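Local structure of DNA mismatch repair protein MutS (Thermus aquaticus, 1EWQ) at residues C[304-309]-C[543-548]; C[602-607]-C[616-621]; C[722-727]-C[739-744]; C[555-560]-C[567-572]. The protein takes part in DNA mismatch repair, binds mismatched DNA, possibly as the recognition step, and has a weak ATPase activity. All coordinates share one frame; numbering follows the deposited sequence.

Interaction 1: residues C[304-309]-C[543-548]; sequences ARLDRV and VRPRFG
The guanidinium group of Arg544 carries Leu306 on one face and the carboxylate of Asp307 at its edge, in plane. Leu306 CB lies over the centre of the group, 3.5 Å from Arg544 CZ. At the edge the grip is end-on and falls on a single oxygen: Arg544 NH1 donates to Asp307 OD1 at 2.8 Å, the straighter bond (156° at the hydrogen), and Arg544 NH2 reaches the same OD1 at 3.1 Å. Both nitrogens approach from one face of the carboxylate, whose plane is turned 51° from that of the guanidinium. With CG anti to the backbone N (chi1 176°) and the chain extended as far as NE, Arg544 reaches from its loop across Leu306 to the helix. Glu303, one helical turn before Asp307, forms a second salt bridge with NH2. Beyond the ion pair, Leu306 CD1 touches Phe547 CE1 at 3.8 Å, obliquely to the ring, and Pro545 CG at 4.1 Å. Truncating Arg544 to an alanine would probably leave Asp307 and Glu303 without their shared cation and strip the flat cover from Leu306 CB. The contact thus lays helix 299-314, part of MutS domain III, against strand 546-547, one edge of a four-stranded mixed sheet, and the loop leading into it. The helix also packs on helix 514-540, where Val309 and Arg308 meet Tyr530, and strand 546-547 pairs with strand 613-616.

Interaction 2: residues C[602-607]-C[616-621]; sequences LAQVGS and LPLFDG
Gln604, just past the end of helix 589-603, reaches to the backbone of Phe619. Its CB points toward the 616-621 segment, and CG passes Leu618 CD2 at 4.0 Å. With the chain extended beyond CG, the amide arrives beside the backbone of Phe619 and grips it twice. NE2 of Gln604 donates to Phe619 O at 2.9 Å in an almost straight bond (172°), in the plane of the Phe619 carbonyl and on a lone pair. OE1 of Gln604 accepts from Phe619 N at 3.1 Å; here the donor stands above the plane of the Gln604 amide carbonyl, 36° out of it. The same OE1 lies at the edge of the Phe619 ring, 3.5 Å from CD1. A water sits 3.1 Å from Gln604 OE1, in position to link it to Pro617 O. These two-way bonds fix the rotation of a buried amide, and NE2 has a further acceptor in Leu296 O. Next to it, Ala603 CB and Leu616 CD1 meet tightly at 3.5 Å. The helix closes here in a Schellman motif, with Gly606 at positive phi, Ser607 N bonded to Leu602 O and Gly606 N to Ala603 O. Around the contact, Leu616, Pro617 and Phe619 all lean on Leu551 of strand 551-556, Leu618 touches Arg299 and Leu302 of helix 299-314, and Leu602 packs on helix 272-276.

Interaction 3: residues C[722-727]-C[739-744]; sequences LVFYHQ and VEVAAM
Apolar contacts carry most of this junction, in which Leu722 lies against one side of helix 738-744. Leu722 CD1 rests over the helix backbone, 3.6 Å from Val741 N, and also touches Glu740 CB at 3.7 Å and Val741 CG2 at 3.9 Å. At the other end of the helical segment the selenomethionine Met744 sets its selenium against the leucine, with SE 3.6 Å from Leu722 CB; the position of its methyl is doubtful. The first two torsions of Met744, both 175°, run its chain straight out to the selenium. Val741 CG2 serves two partners, since it also meets the edge of the Phe724 ring, 4.0 Å from CZ.

The second kind is a Met-aromatic contact. Met744 SE stands 4.0 Å from Phe724 CE1 and 5.3 Å from the ring centroid, at 72° to the ring normal, an oblique approach. Charged groups act at the margin: Glu740 bends away at chi2, and its OE2 makes a salt bridge with Arg756 of helix 749-762. Val739 N bonds to Asp672 of the second subunit, which also packs Phe639 on Val741, so this helix lies at the dimer interface.

Strand 723-730 is one of the two edge strands of the six-stranded P-loop NTPase sheet of MutS domain V, running antiparallel to its neighbour 708-716. Phe724 touches Met586 of the predicted ATP-binding loop, consistent with the ATP site lying close to the dimer interface, as in ABC-type ATPases.

Interaction 4: residues C[555-560]-C[567-572]; sequences AGRHPV and FVPNDL
An antiparallel beta bridge joins Gly556 and Asn570 as a hydrogen-bonded pair, where strand 551-556 ends beside the start of strand 570-574. Gly556 N donates to Asn570 O at 2.7 Å, and Asn570 N returns a bond to Gly556 O at 3.0 Å. One residue earlier the chain turns a corner, and Ala555 N is held by the side chain of Asp571: OD1 lies 2.7 Å away in a nearly straight bond (166°), met almost along its C-O axis. Pro569 fits alongside, its CB 3.8 Å from Ala555 CB. Past the bridge, Phe567 lays its ring on the departing chain, a chi1 of -162° turning it away from its own backbone N. His558 N lies over one ring face, offset toward the rim and 3.5 Å from Phe567 CZ, while Gly556 O is at the ring edge. Arg557 CB approaches the ring obliquely, though its placement is doubtful, and His558 CB touches Phe567 CE1 at 3.7 Å. With an alanine in place of Phe567, the 557-558 backbone would probably lose its ring cover and a gap would open beside helix 589-603. The guanidinium of Arg557 leads elsewhere, to Gly541 O, Tyr540 O and Glu562. Phe567 also rests on Thr591 and Gln595 of helix 589-603, against which His558 packs through Leu598, and the Asn570 amide bonds to backbone atoms of His726 and Val728 on strand 723-730.

Along the chain the order is interaction 1, 4, 2, 3 by closing segment, although interaction 1 begins far upstream on helix 299-314. Interactions 1 and 2 adjoin, with centres about 10 Å apart: Arg546 and Gly548 probably bond to Leu616, pairing strand 546-547 with strand 613-616. Strands 551-556 and 570-574 of interaction 4 complete that four-stranded sheet; the centre of interaction 4 is about 17 Å from that of interaction 2. Interaction 3, its centre about 21 Å from that of interaction 4, joins it where Asn570 meets strand 723-730. The contacts therefore join domain III to the ATPase domain and reach the dimer interface.

Interaction 1: residues C[304-309]-C[543-548]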
# COMPACT_ATOMS: atom_id res chain seq x y z
N ALA C 304 -20.35 29.56 25.52
CA ALA C 304 -19.17 30.42 25.54
C ALA C 304 -18.34 30.18 24.27
O ALA C 304 -17.80 31.12 23.69
CB ALA C 304 -18.32 30.15 26.79
N ARG C 305 -18.23 28.92 23.85
CA ARG C 305 -17.48 28.61 22.64
C ARG C 305 -18.22 29.22 21.44
O ARG C 305 -17.60 29.78 20.54
CB ARG C 305 -17.36 27.09 22.43
CG ARG C 305 -16.35 26.35 23.33
CD ARG C 305 -16.30 24.86 22.91
NE ARG C 305 -15.40 24.06 23.75
CZ ARG C 305 -15.22 22.74 23.64
NH1 ARG C 305 -15.87 22.05 22.71
NH2 ARG C 305 -14.39 22.11 24.47
N LEU C 306 -19.54 29.11 21.44
CA LEU C 306 -20.33 29.67 20.35
C LEU C 306 -20.22 31.18 20.32
O LEU C 306 -20.26 31.79 19.25
CB LEU C 306 -21.80 29.22 20.45
CG LEU C 306 -22.09 27.76 20.09
CD1 LEU C 306 -23.53 27.43 20.44
CD2 LEU C 306 -21.80 27.50 18.60
N ASP C 307 -20.09 31.81 21.49
CA ASP C 307 -19.96 33.27 21.51
C ASP C 307 -18.68 33.66 20.80
O ASP C 307 -18.70 34.55 19.95
CB ASP C 307 -19.96 33.82 22.94
CG ASP C 307 -21.33 33.76 23.57
OD1 ASP C 307 -22.33 33.86 22.83
OD2 ASP C 307 -21.43 33.60 24.81
N ARG C 308 -17.57 32.99 21.11
CA ARG C 308 -16.31 33.31 20.46
C ARG C 308 -16.36 33.05 18.95
O ARG C 308 -15.79 33.81 18.16
CB ARG C 308 -15.17 32.53 21.10
CG ARG C 308 -14.85 32.99 22.51
CD ARG C 308 -13.44 32.58 22.94
NE ARG C 308 -12.56 33.75 23.09
CZ ARG C 308 -12.27 34.59 22.10
NH1 ARG C 308 -12.76 34.39 20.88
NH2 ARG C 308 -11.51 35.67 22.33
N VAL C 309 -17.04 31.98 18.54
CA VAL C 309 -17.15 31.65 17.12
C VAL C 309 -17.94 32.77 16.44
O VAL C 309 -17.50 33.37 15.46
CB VAL C 309 -17.92 30.33 16.91
CG1 VAL C 309 -18.10 30.06 15.42
CG2 VAL C 309 -17.19 29.19 17.59
N VAL C 543 -25.25 27.89 10.79
CA VAL C 543 -25.88 28.80 11.74
C VAL C 543 -25.65 28.38 13.19
O VAL C 543 -25.36 27.22 13.47
CB VAL C 543 -27.38 28.91 11.48
CG1 VAL C 543 -27.61 29.35 10.03
CG2 VAL C 543 -28.07 27.57 11.74
N ARG C 544 -25.80 29.33 14.10
CA ARG C 544 -25.62 29.04 15.51
C ARG C 544 -26.83 28.28 16.04
O ARG C 544 -27.97 28.72 15.89
CB ARG C 544 -25.44 30.33 16.33
CG ARG C 544 -25.34 30.07 17.84
CD ARG C 544 -24.96 31.31 18.62
NE ARG C 544 -24.91 31.05 20.06
CZ ARG C 544 -24.18 31.75 20.93
NH1 ARG C 544 -23.43 32.75 20.50
NH2 ARG C 544 -24.19 31.43 22.21
N PRO C 545 -26.59 27.10 16.66
CA PRO C 545 -27.64 26.25 17.23
C PRO C 545 -28.07 26.72 18.61
O PRO C 545 -27.29 27.31 19.36
CB PRO C 545 -26.96 24.89 17.29
CG PRO C 545 -25.56 25.26 17.65
CD PRO C 545 -25.29 26.40 16.69
N ARG C 546 -29.32 26.46 18.96
CA ARG C 546 -29.84 26.83 20.26
C ARG C 546 -30.09 25.53 21.01
O ARG C 546 -30.47 24.53 20.40
CB ARG C 546 -31.14 27.61 20.13
CG ARG C 546 -31.08 28.77 19.13
CD ARG C 546 -30.04 29.81 19.51
NE ARG C 546 -29.92 30.85 18.48
CZ ARG C 546 -29.07 31.87 18.54
NH1 ARG C 546 -28.25 32.00 19.58
NH2 ARG C 546 -29.03 32.77 17.56
N PHE C 547 -29.87 25.52 22.31
CA PHE C 547 -30.06 24.31 23.10
C PHE C 547 -31.35 24.34 23.92
O PHE C 547 -31.68 25.35 24.53
CB PHE C 547 -28.86 24.08 24.02
CG PHE C 547 -27.55 23.98 23.28
CD1 PHE C 547 -26.64 25.03 23.31
CD2 PHE C 547 -27.26 22.85 22.53
CE1 PHE C 547 -25.45 24.94 22.59
CE2 PHE C 547 -26.07 22.75 21.81
CZ PHE C 547 -25.17 23.80 21.83
N GLY C 548 -32.05 23.21 23.91
CA GLY C 548 -33.30 23.06 24.64
C GLY C 548 -33.58 21.57 24.77
O GLY C 548 -32.66 20.77 24.63

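Interaction 2: residues C[602-607]-C[616-621]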
# COMPACT_ATOMS: atom_id res chain seq x y z
N LEU C 602 -21.65 18.53 15.91
CA LEU C 602 -21.06 19.85 15.70
C LEU C 602 -21.50 20.84 16.78
O LEU C 602 -20.69 21.61 17.29
CB LEU C 602 -21.42 20.38 14.31
CG LEU C 602 -20.78 19.66 13.11
CD1 LEU C 602 -21.35 20.20 11.80
CD2 LEU C 602 -19.27 19.85 13.16
N ALA C 603 -22.78 20.83 17.12
CA ALA C 603 -23.28 21.73 18.16
C ALA C 603 -22.62 21.46 19.51
O ALA C 603 -22.31 22.39 20.26
CB ALA C 603 -24.78 21.61 18.29
N GLN C 604 -22.41 20.19 19.84
CA GLN C 604 -21.82 19.87 21.13
C GLN C 604 -20.31 19.99 21.18
O GLN C 604 -19.64 19.63 22.16
CB GLN C 604 -22.34 18.51 21.61
CG GLN C 604 -23.80 18.67 22.10
CD GLN C 604 -24.43 17.40 22.60
OE1 GLN C 604 -25.24 16.79 21.89
NE2 GLN C 604 -24.09 16.99 23.82
N VAL C 605 -19.78 20.57 20.11
CA VAL C 605 -18.36 20.82 20.01
C VAL C 605 -18.21 22.35 20.04
O VAL C 605 -17.12 22.89 20.21
CB VAL C 605 -17.81 20.17 18.70
CG1 VAL C 605 -17.07 21.18 17.84
CG2 VAL C 605 -16.94 19.00 19.08
N GLY C 606 -19.34 23.04 19.90
CA GLY C 606 -19.33 24.50 19.94
C GLY C 606 -19.19 25.11 18.57
O GLY C 606 -18.77 26.26 18.43
N SER C 607 -19.54 24.34 17.55
CA SER C 607 -19.46 24.78 16.17
C SER C 607 -20.84 25.13 15.65
O SER C 607 -21.85 24.63 16.15
CB SER C 607 -18.87 23.67 15.31
OG SER C 607 -19.05 23.91 13.92
N LEU C 616 -31.43 22.27 19.52
CA LEU C 616 -30.95 20.95 19.89
C LEU C 616 -30.81 20.66 21.37
O LEU C 616 -30.51 21.55 22.17
CB LEU C 616 -29.58 20.71 19.24
CG LEU C 616 -29.51 20.83 17.72
CD1 LEU C 616 -28.06 21.03 17.30
CD2 LEU C 616 -30.11 19.58 17.07
N PRO C 617 -31.05 19.40 21.76
CA PRO C 617 -30.91 19.03 23.17
C PRO C 617 -29.45 18.62 23.38
O PRO C 617 -28.68 18.51 22.41
CB PRO C 617 -31.88 17.85 23.31
CG PRO C 617 -31.79 17.19 21.98
CD PRO C 617 -31.76 18.36 21.00
N LEU C 618 -29.05 18.41 24.62
CA LEU C 618 -27.68 17.99 24.88
C LEU C 618 -27.68 16.47 25.04
O LEU C 618 -28.06 15.96 26.10
CB LEU C 618 -27.15 18.69 26.12
CG LEU C 618 -27.03 20.20 25.94
CD1 LEU C 618 -26.86 20.90 27.28
CD2 LEU C 618 -25.85 20.46 25.02
N PHE C 619 -27.30 15.76 23.99
CA PHE C 619 -27.27 14.31 24.02
C PHE C 619 -26.08 13.80 24.85
O PHE C 619 -25.02 14.41 24.87
CB PHE C 619 -27.18 13.74 22.59
CG PHE C 619 -28.33 14.15 21.71
CD1 PHE C 619 -28.17 15.15 20.75
CD2 PHE C 619 -29.57 13.53 21.82
CE1 PHE C 619 -29.24 15.52 19.92
CE2 PHE C 619 -30.63 13.90 20.99
CZ PHE C 619 -30.47 14.89 20.05
N ASP C 620 -26.28 12.67 25.53
CA ASP C 620 -25.21 12.09 26.34
C ASP C 620 -24.36 11.13 25.50
O ASP C 620 -23.29 10.70 25.91
CB ASP C 620 -25.78 11.39 27.58
CG ASP C 620 -26.57 10.14 27.25
OD1 ASP C 620 -26.88 9.91 26.06
OD2 ASP C 620 -26.88 9.39 28.19
N GLY C 621 -24.85 10.84 24.30
CA GLY C 621 -24.14 9.95 23.40
C GLY C 621 -24.89 9.69 22.11
O GLY C 621 -26.12 9.84 22.04
O HOH W 1 -26.81 18.65 19.96

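Interaction 3: residues C[722-727]-C[739-744]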
# COMPACT_ATOMS: atom_id res chain seq x y z
N LEU C 722 -38.35 5.50 -12.77
CA LEU C 722 -38.42 5.65 -11.32
C LEU C 722 -37.48 6.77 -10.88
O LEU C 722 -36.27 6.71 -11.13
CB LEU C 722 -38.03 4.35 -10.62
CG LEU C 722 -39.11 3.65 -9.79
CD1 LEU C 722 -38.46 2.55 -8.96
CD2 LEU C 722 -39.80 4.65 -8.88
N VAL C 723 -38.02 7.78 -10.22
CA VAL C 723 -37.20 8.89 -9.75
C VAL C 723 -37.27 9.01 -8.23
O VAL C 723 -38.35 9.24 -7.67
CB VAL C 723 -37.66 10.22 -10.41
CG1 VAL C 723 -36.79 11.37 -9.93
CG2 VAL C 723 -37.59 10.09 -11.93
N PHE C 724 -36.13 8.85 -7.56
CA PHE C 724 -36.09 8.94 -6.10
C PHE C 724 -36.00 10.37 -5.58
O PHE C 724 -35.10 11.13 -5.97
CB PHE C 724 -34.91 8.12 -5.55
CG PHE C 724 -34.98 6.67 -5.89
CD1 PHE C 724 -34.38 6.18 -7.04
CD2 PHE C 724 -35.70 5.78 -5.09
CE1 PHE C 724 -34.50 4.84 -7.40
CE2 PHE C 724 -35.82 4.44 -5.43
CZ PHE C 724 -35.22 3.97 -6.59
N TYR C 725 -36.93 10.74 -4.71
CA TYR C 725 -36.96 12.07 -4.11
C TYR C 725 -36.39 12.03 -2.69
O TYR C 725 -36.86 11.27 -1.84
CB TYR C 725 -38.39 12.61 -4.09
CG TYR C 725 -38.90 13.02 -5.45
CD1 TYR C 725 -39.41 12.08 -6.35
CD2 TYR C 725 -38.81 14.35 -5.87
CE1 TYR C 725 -39.81 12.46 -7.64
CE2 TYR C 725 -39.20 14.74 -7.15
CZ TYR C 725 -39.69 13.79 -8.03
OH TYR C 725 -40.03 14.17 -9.31
N HIS C 726 -35.39 12.87 -2.45
CA HIS C 726 -34.75 12.92 -1.15
C HIS C 726 -35.45 13.79 -0.12
O HIS C 726 -34.91 14.03 0.96
CB HIS C 726 -33.30 13.38 -1.30
CG HIS C 726 -32.43 12.38 -1.99
ND1 HIS C 726 -31.24 11.94 -1.45
CD2 HIS C 726 -32.57 11.73 -3.17
CE1 HIS C 726 -30.68 11.06 -2.27
NE2 HIS C 726 -31.47 10.92 -3.32
N GLN C 727 -36.65 14.27 -0.44
CA GLN C 727 -37.39 15.08 0.52
C GLN C 727 -37.96 14.16 1.60
O GLN C 727 -38.58 13.13 1.29
CB GLN C 727 -38.54 15.84 -0.15
CG GLN C 727 -38.16 17.02 -1.06
CD GLN C 727 -37.54 16.60 -2.38
OE1 GLN C 727 -37.88 15.56 -2.94
NE2 GLN C 727 -36.62 17.41 -2.89
N VAL C 739 -41.02 -3.82 -5.91
CA VAL C 739 -41.27 -4.40 -7.22
C VAL C 739 -40.89 -3.41 -8.33
O VAL C 739 -40.32 -3.80 -9.34
CB VAL C 739 -42.76 -4.83 -7.36
CG1 VAL C 739 -43.02 -5.39 -8.74
CG2 VAL C 739 -43.09 -5.88 -6.31
N GLU C 740 -41.19 -2.13 -8.13
CA GLU C 740 -40.86 -1.09 -9.10
C GLU C 740 -39.34 -1.01 -9.27
O GLU C 740 -38.83 -0.96 -10.39
CB GLU C 740 -41.39 0.27 -8.64
CG GLU C 740 -42.84 0.55 -9.05
CD GLU C 740 -43.80 -0.54 -8.60
OE1 GLU C 740 -44.02 -0.66 -7.38
OE2 GLU C 740 -44.33 -1.26 -9.48
N VAL C 741 -38.63 -1.00 -8.14
CA VAL C 741 -37.18 -0.94 -8.17
C VAL C 741 -36.66 -2.17 -8.91
O VAL C 741 -35.71 -2.07 -9.69
CB VAL C 741 -36.60 -0.88 -6.73
CG1 VAL C 741 -35.08 -0.95 -6.78
CG2 VAL C 741 -37.05 0.40 -6.05
N ALA C 742 -37.29 -3.32 -8.67
CA ALA C 742 -36.91 -4.56 -9.33
C ALA C 742 -37.09 -4.37 -10.84
O ALA C 742 -36.20 -4.70 -11.63
CB ALA C 742 -37.79 -5.73 -8.85
N ALA C 743 -38.24 -3.83 -11.24
CA ALA C 743 -38.49 -3.60 -12.65
C ALA C 743 -37.43 -2.65 -13.19
O ALA C 743 -36.96 -2.81 -14.32
CB ALA C 743 -39.88 -3.02 -12.87
N MSE C 744 -37.04 -1.67 -12.38
CA MSE C 744 -36.02 -0.72 -12.81
C MSE C 744 -34.66 -1.42 -12.97
O MSE C 744 -33.86 -1.05 -13.82
CB MSE C 744 -35.89 0.43 -11.81
CG MSE C 744 -34.76 1.39 -12.13
SE MSE C 744 -34.71 2.94 -10.93
CE MSE C 744 -34.96 4.30 -12.27

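Interaction 4: residues C[555-560]-C[567-572]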
# COMPACT_ATOMS: atom_id res chain seq x y z
N ALA C 555 -34.25 22.77 7.50
CA ALA C 555 -33.34 22.71 6.37
C ALA C 555 -31.93 22.26 6.71
O ALA C 555 -30.95 22.93 6.35
CB ALA C 555 -33.30 24.08 5.66
N GLY C 556 -31.81 21.13 7.41
CA GLY C 556 -30.50 20.62 7.76
C GLY C 556 -29.91 19.85 6.59
O GLY C 556 -30.64 19.38 5.72
N ARG C 557 -28.59 19.72 6.57
CA ARG C 557 -27.91 19.01 5.50
C ARG C 557 -26.68 18.28 6.05
O ARG C 557 -26.11 18.69 7.06
CB ARG C 557 -27.45 19.97 4.41
CG ARG C 557 -28.13 21.32 4.41
CD ARG C 557 -27.12 22.36 4.03
NE ARG C 557 -27.23 23.55 4.85
CZ ARG C 557 -26.24 24.41 5.06
NH1 ARG C 557 -25.05 24.20 4.53
NH2 ARG C 557 -26.46 25.48 5.79
N HIS C 558 -26.29 17.21 5.37
CA HIS C 558 -25.11 16.45 5.77
C HIS C 558 -23.93 17.34 5.41
O HIS C 558 -23.68 17.62 4.24
CB HIS C 558 -25.05 15.13 5.00
CG HIS C 558 -24.01 14.18 5.52
ND1 HIS C 558 -22.66 14.49 5.54
CD2 HIS C 558 -24.11 12.92 6.02
CE1 HIS C 558 -21.98 13.47 6.03
NE2 HIS C 558 -22.84 12.51 6.33
N PRO C 559 -23.17 17.81 6.42
CA PRO C 559 -22.01 18.68 6.21
C PRO C 559 -20.92 18.15 5.29
O PRO C 559 -20.14 18.93 4.74
CB PRO C 559 -21.51 18.93 7.63
CG PRO C 559 -21.88 17.64 8.35
CD PRO C 559 -23.28 17.41 7.84
N VAL C 560 -20.86 16.83 5.11
CA VAL C 560 -19.84 16.25 4.26
C VAL C 560 -20.34 15.95 2.85
O VAL C 560 -19.69 16.29 1.87
CB VAL C 560 -19.26 14.96 4.88
CG1 VAL C 560 -18.21 14.38 3.96
CG2 VAL C 560 -18.67 15.27 6.25
N PHE C 567 -27.13 19.08 -2.40
CA PHE C 567 -27.85 18.44 -1.33
C PHE C 567 -29.24 19.02 -1.16
O PHE C 567 -29.45 20.22 -1.32
CB PHE C 567 -27.07 18.58 -0.02
CG PHE C 567 -27.50 17.62 1.04
CD1 PHE C 567 -26.94 16.35 1.10
CD2 PHE C 567 -28.48 17.96 1.96
CE1 PHE C 567 -27.35 15.44 2.06
CE2 PHE C 567 -28.90 17.07 2.92
CZ PHE C 567 -28.33 15.80 2.97
N VAL C 568 -30.19 18.15 -0.83
CA VAL C 568 -31.56 18.57 -0.59
C VAL C 568 -31.74 18.67 0.93
O VAL C 568 -31.73 17.67 1.63
CB VAL C 568 -32.57 17.56 -1.15
CG1 VAL C 568 -33.98 17.99 -0.77
CG2 VAL C 568 -32.44 17.48 -2.67
N PRO C 569 -31.90 19.90 1.45
CA PRO C 569 -32.08 20.09 2.89
C PRO C 569 -33.36 19.41 3.40
O PRO C 569 -34.28 19.15 2.63
CB PRO C 569 -32.13 21.61 3.04
CG PRO C 569 -31.31 22.10 1.86
CD PRO C 569 -31.82 21.20 0.76
N ASN C 570 -33.41 19.13 4.70
CA ASN C 570 -34.58 18.49 5.29
C ASN C 570 -34.80 18.94 6.72
O ASN C 570 -33.87 19.31 7.42
CB ASN C 570 -34.46 16.97 5.25
CG ASN C 570 -35.04 16.38 4.00
OD1 ASN C 570 -36.24 16.51 3.74
ND2 ASN C 570 -34.21 15.72 3.21
N ASP C 571 -36.06 18.89 7.14
CA ASP C 571 -36.41 19.28 8.49
C ASP C 571 -36.52 18.05 9.36
O ASP C 571 -36.50 16.91 8.87
CB ASP C 571 -37.77 20.00 8.52
CG ASP C 571 -37.83 21.20 7.59
OD1 ASP C 571 -36.77 21.76 7.26
OD2 ASP C 571 -38.96 21.58 7.20
N LEU C 572 -36.64 18.29 10.66
CA LEU C 572 -36.79 17.24 11.63
C LEU C 572 -37.16 17.83 12.97
O LEU C 572 -36.55 18.79 13.43
CB LEU C 572 -35.50 16.42 11.78
CG LEU C 572 -35.61 15.32 12.84
CD1 LEU C 572 -36.71 14.35 12.45
CD2 LEU C 572 -34.28 14.60 12.99